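Local coordinates for Serine/threonine-protein kinase Tel1 (PDB 6SKY) that probably phosphorylates serine and threonine residues in [ST]-Q motifs as a DNA damage sensor kinase of the ATM subfamily, at residues Q1658-L1663 against F1798-H1803. Numbering follows the deposited sequence.
Sequences QEYRRL and FPFVVH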
ATOM      1  N   GLN A1658      13.159  19.072 -42.123  1.00 42.00           N
ATOM      2  CA  GLN A1658      12.870  20.487 -41.940  1.00 42.00           C
ATOM      3  C   GLN A1658      13.684  21.346 -42.893  1.00 42.00           C
ATOM      4  O   GLN A1658      13.184  22.344 -43.415  1.00 42.00           O
ATOM      5  CB  GLN A1658      13.132  20.894 -40.497  1.00 42.00           C
ATOM      6  CG  GLN A1658      11.880  21.141 -39.699  1.00 42.00           C
ATOM      7  CD  GLN A1658      11.994  22.371 -38.824  1.00 42.00           C
ATOM      8  OE1 GLN A1658      13.045  23.011 -38.766  1.00 42.00           O
ATOM      9  NE2 GLN A1658      10.910  22.714 -38.142  1.00 42.00           N
ATOM     10  N   GLU A1659      14.931  20.963 -43.158  1.00 41.31           N
ATOM     11  CA  GLU A1659      15.734  21.727 -44.104  1.00 41.31           C
ATOM     12  C   GLU A1659      15.261  21.507 -45.531  1.00 41.31           C
ATOM     13  O   GLU A1659      15.216  22.448 -46.325  1.00 41.31           O
ATOM     14  CB  GLU A1659      17.203  21.354 -43.970  1.00 41.31           C
ATOM     15  CG  GLU A1659      17.524  20.585 -42.713  1.00 41.31           C
ATOM     16  CD  GLU A1659      17.361  21.398 -41.439  1.00 41.31           C
ATOM     17  OE1 GLU A1659      17.330  22.644 -41.519  1.00 41.31           O
ATOM     18  OE2 GLU A1659      17.261  20.784 -40.354  1.00 41.31           O
ATOM     19  N   TYR A1660      14.904  20.275 -45.877  1.00 35.55           N
ATOM     20  CA  TYR A1660      14.380  20.023 -47.209  1.00 35.55           C
ATOM     21  C   TYR A1660      13.076  20.760 -47.434  1.00 35.55           C
ATOM     22  O   TYR A1660      12.752  21.109 -48.572  1.00 35.55           O
ATOM     23  CB  TYR A1660      14.168  18.531 -47.428  1.00 35.55           C
ATOM     24  CG  TYR A1660      15.366  17.664 -47.166  1.00 35.55           C
ATOM     25  CD1 TYR A1660      16.642  18.173 -47.192  1.00 35.55           C
ATOM     26  CD2 TYR A1660      15.208  16.323 -46.897  1.00 35.55           C
ATOM     27  CE1 TYR A1660      17.719  17.372 -46.947  1.00 35.55           C
ATOM     28  CE2 TYR A1660      16.273  15.520 -46.662  1.00 35.55           C
ATOM     29  CZ  TYR A1660      17.524  16.044 -46.683  1.00 35.55           C
ATOM     30  OH  TYR A1660      18.585  15.218 -46.440  1.00 35.55           O
ATOM     31  N   ARG A1661      12.306  20.996 -46.376  1.00 44.53           N
ATOM     32  CA  ARG A1661      11.062  21.737 -46.536  1.00 44.53           C
ATOM     33  C   ARG A1661      11.280  23.236 -46.499  1.00 44.53           C
ATOM     34  O   ARG A1661      10.475  23.984 -47.055  1.00 44.53           O
ATOM     35  CB  ARG A1661      10.062  21.324 -45.467  1.00 44.53           C
ATOM     36  CG  ARG A1661       9.519  19.952 -45.730  1.00 44.53           C
ATOM     37  CD  ARG A1661       8.767  19.393 -44.563  1.00 44.53           C
ATOM     38  NE  ARG A1661       8.408  18.007 -44.827  1.00 44.53           N
ATOM     39  CZ  ARG A1661       7.770  17.227 -43.969  1.00 44.53           C
ATOM     40  NH1 ARG A1661       7.413  17.693 -42.782  1.00 44.53           N
ATOM     41  NH2 ARG A1661       7.488  15.980 -44.301  1.00 44.53           N
ATOM     42  N   ARG A1662      12.347  23.691 -45.852  1.00 46.80           N
ATOM     43  CA  ARG A1662      12.691  25.103 -45.921  1.00 46.80           C
ATOM     44  C   ARG A1662      13.202  25.472 -47.303  1.00 46.80           C
ATOM     45  O   ARG A1662      12.859  26.531 -47.834  1.00 46.80           O
ATOM     46  CB  ARG A1662      13.733  25.434 -44.861  1.00 46.80           C
ATOM     47  CG  ARG A1662      14.124  26.884 -44.828  1.00 46.80           C
ATOM     48  CD  ARG A1662      15.305  27.107 -43.918  1.00 46.80           C
ATOM     49  NE  ARG A1662      16.515  26.483 -44.434  1.00 46.80           N
ATOM     50  CZ  ARG A1662      17.314  27.041 -45.338  1.00 46.80           C
ATOM     51  NH1 ARG A1662      17.025  28.234 -45.833  1.00 46.80           N
ATOM     52  NH2 ARG A1662      18.400  26.405 -45.752  1.00 46.80           N
ATOM     53  N   LEU A1663      14.022  24.610 -47.903  1.00 44.50           N
ATOM     54  CA  LEU A1663      14.553  24.882 -49.233  1.00 44.50           C
ATOM     55  C   LEU A1663      13.458  24.821 -50.287  1.00 44.50           C
ATOM     56  O   LEU A1663      13.186  25.805 -50.978  1.00 44.50           O
ATOM     57  CB  LEU A1663      15.661  23.890 -49.560  1.00 44.50           C
ATOM     58  CG  LEU A1663      16.895  23.992 -48.682  1.00 44.50           C
ATOM     59  CD1 LEU A1663      17.817  22.833 -48.945  1.00 44.50           C
ATOM     60  CD2 LEU A1663      17.590  25.286 -48.971  1.00 44.50           C
ATOM     61  N   PHE A1798      21.637  15.676 -52.290  1.00 32.11           N
ATOM     62  CA  PHE A1798      21.370  14.287 -52.658  1.00 32.11           C
ATOM     63  C   PHE A1798      19.890  13.950 -52.808  1.00 32.11           C
ATOM     64  O   PHE A1798      19.522  13.342 -53.830  1.00 32.11           O
ATOM     65  CB  PHE A1798      22.053  13.381 -51.634  1.00 32.11           C
ATOM     66  CG  PHE A1798      22.175  11.970 -52.065  1.00 32.11           C
ATOM     67  CD1 PHE A1798      23.096  11.612 -53.016  1.00 32.11           C
ATOM     68  CD2 PHE A1798      21.380  10.997 -51.510  1.00 32.11           C
ATOM     69  CE1 PHE A1798      23.212  10.321 -53.410  1.00 32.11           C
ATOM     70  CE2 PHE A1798      21.497   9.702 -51.904  1.00 32.11           C
ATOM     71  CZ  PHE A1798      22.413   9.364 -52.855  1.00 32.11           C
ATOM     72  N   PRO A1799      19.001  14.283 -51.863  1.00 29.89           N
ATOM     73  CA  PRO A1799      17.596  13.905 -52.049  1.00 29.89           C
ATOM     74  C   PRO A1799      16.959  14.525 -53.271  1.00 29.89           C
ATOM     75  O   PRO A1799      16.179  13.864 -53.960  1.00 29.89           O
ATOM     76  CB  PRO A1799      16.942  14.402 -50.758  1.00 29.89           C
ATOM     77  CG  PRO A1799      18.013  14.446 -49.799  1.00 29.89           C
ATOM     78  CD  PRO A1799      19.195  14.904 -50.546  1.00 29.89           C
ATOM     79  N   PHE A1800      17.268  15.785 -53.560  1.00 30.55           N
ATOM     80  CA  PHE A1800      16.673  16.443 -54.712  1.00 30.55           C
ATOM     81  C   PHE A1800      17.112  15.781 -56.006  1.00 30.55           C
ATOM     82  O   PHE A1800      16.311  15.613 -56.927  1.00 30.55           O
ATOM     83  CB  PHE A1800      17.044  17.918 -54.713  1.00 30.55           C
ATOM     84  CG  PHE A1800      16.664  18.633 -53.464  1.00 30.55           C
ATOM     85  CD1 PHE A1800      15.356  18.686 -53.056  1.00 30.55           C
ATOM     86  CD2 PHE A1800      17.608  19.265 -52.707  1.00 30.55           C
ATOM     87  CE1 PHE A1800      15.008  19.343 -51.916  1.00 30.55           C
ATOM     88  CE2 PHE A1800      17.253  19.923 -51.569  1.00 30.55           C
ATOM     89  CZ  PHE A1800      15.953  19.960 -51.178  1.00 30.55           C
ATOM     90  N   VAL A1801      18.377  15.382 -56.087  1.00 30.20           N
ATOM     91  CA  VAL A1801      18.867  14.722 -57.288  1.00 30.20           C
ATOM     92  C   VAL A1801      18.194  13.373 -57.462  1.00 30.20           C
ATOM     93  O   VAL A1801      17.731  13.029 -58.558  1.00 30.20           O
ATOM     94  CB  VAL A1801      20.396  14.584 -57.234  1.00 30.20           C
ATOM     95  CG1 VAL A1801      20.894  13.822 -58.426  1.00 30.20           C
ATOM     96  CG2 VAL A1801      21.039  15.940 -57.183  1.00 30.20           C
ATOM     97  N   VAL A1802      18.141  12.579 -56.392  1.00 28.06           N
ATOM     98  CA  VAL A1802      17.508  11.266 -56.479  1.00 28.06           C
ATOM     99  C   VAL A1802      16.061  11.403 -56.926  1.00 28.06           C
ATOM    100  O   VAL A1802      15.595  10.678 -57.812  1.00 28.06           O
ATOM    101  CB  VAL A1802      17.610  10.531 -55.137  1.00 28.06           C
ATOM    102  CG1 VAL A1802      16.758   9.308 -55.163  1.00 28.06           C
ATOM    103  CG2 VAL A1802      19.026  10.157 -54.861  1.00 28.06           C
ATOM    104  N   HIS A1803      15.330  12.346 -56.333  1.00 27.09           N
ATOM    105  CA  HIS A1803      13.934  12.518 -56.700  1.00 27.09           C
ATOM    106  C   HIS A1803      13.786  12.969 -58.143  1.00 27.09           C
ATOM    107  O   HIS A1803      12.906  12.484 -58.853  1.00 27.09           O
ATOM    108  CB  HIS A1803      13.255  13.510 -55.768  1.00 27.09           C
ATOM    109  CG  HIS A1803      11.871  13.876 -56.194  1.00 27.09           C
ATOM    110  ND1 HIS A1803      11.463  15.178 -56.359  1.00 27.09           N
ATOM    111  CD2 HIS A1803      10.805  13.107 -56.500  1.00 27.09           C
ATOM    112  CE1 HIS A1803      10.203  15.197 -56.747  1.00 27.09           C
ATOM    113  NE2 HIS A1803       9.780  13.952 -56.839  1.00 27.09           N
TER
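Tyr1660 reaches across from the short helix 1657-1663 to lay the phenol end of its ring against the pyrrolidine of Pro1799, and this aromatic-proline pair illustrates how two helices can be joined largely through side chains. Pro1799 CG sits 3.5 Å from Tyr1660 CZ, with CB of the same proline over one face of the ring, offset toward the rim. The tyrosine CG lies anti to the carbonyl carbon (chi1 -54°), a turn that directs the ring and its hydroxyl to Pro1799. Nearer the backbone, Tyr1660 CA touches Phe1800 CZ at 4.3 Å, with CB almost as close. The Tyr1660 and Phe1800 ring planes are inclined at 70° in an oblique pairing, with centroids 5.9 Å apart. Leu1663, one turn further on, meets the same end of the Phe1800 ring: Leu1663 CD1 lies at its edge, near the ring plane, 4.0 Å from Phe1800 CE2.

The backbones stay well separated, the axes of the short segments approaching to 11.8 Å and crossing at -69°, consistent with the helical solenoid that precedes the kinase region in this ATM relative, away from the nucleotide and magnesium sites. Helix 1836-1849 completes the buried core, its Tyr1848 meeting Tyr1660 and Pro1799 and packing edge-to-face with Phe1800, while helix 1670-1684 touches Phe1800 and Leu1663. A serine in place of Tyr1660 would probably strip Pro1799 CG of the phenol that packs on it, opening a gap there and ending the oblique ring pairing with Phe1800.

On the looser side, Leu1663 is partly exposed where Tyr1660, Pro1799 and Phe1800 are buried, and Arg1661 points away from the second helix, its side chain instead touching Thr1851 and the loop residues Pro2730 and Asp2731.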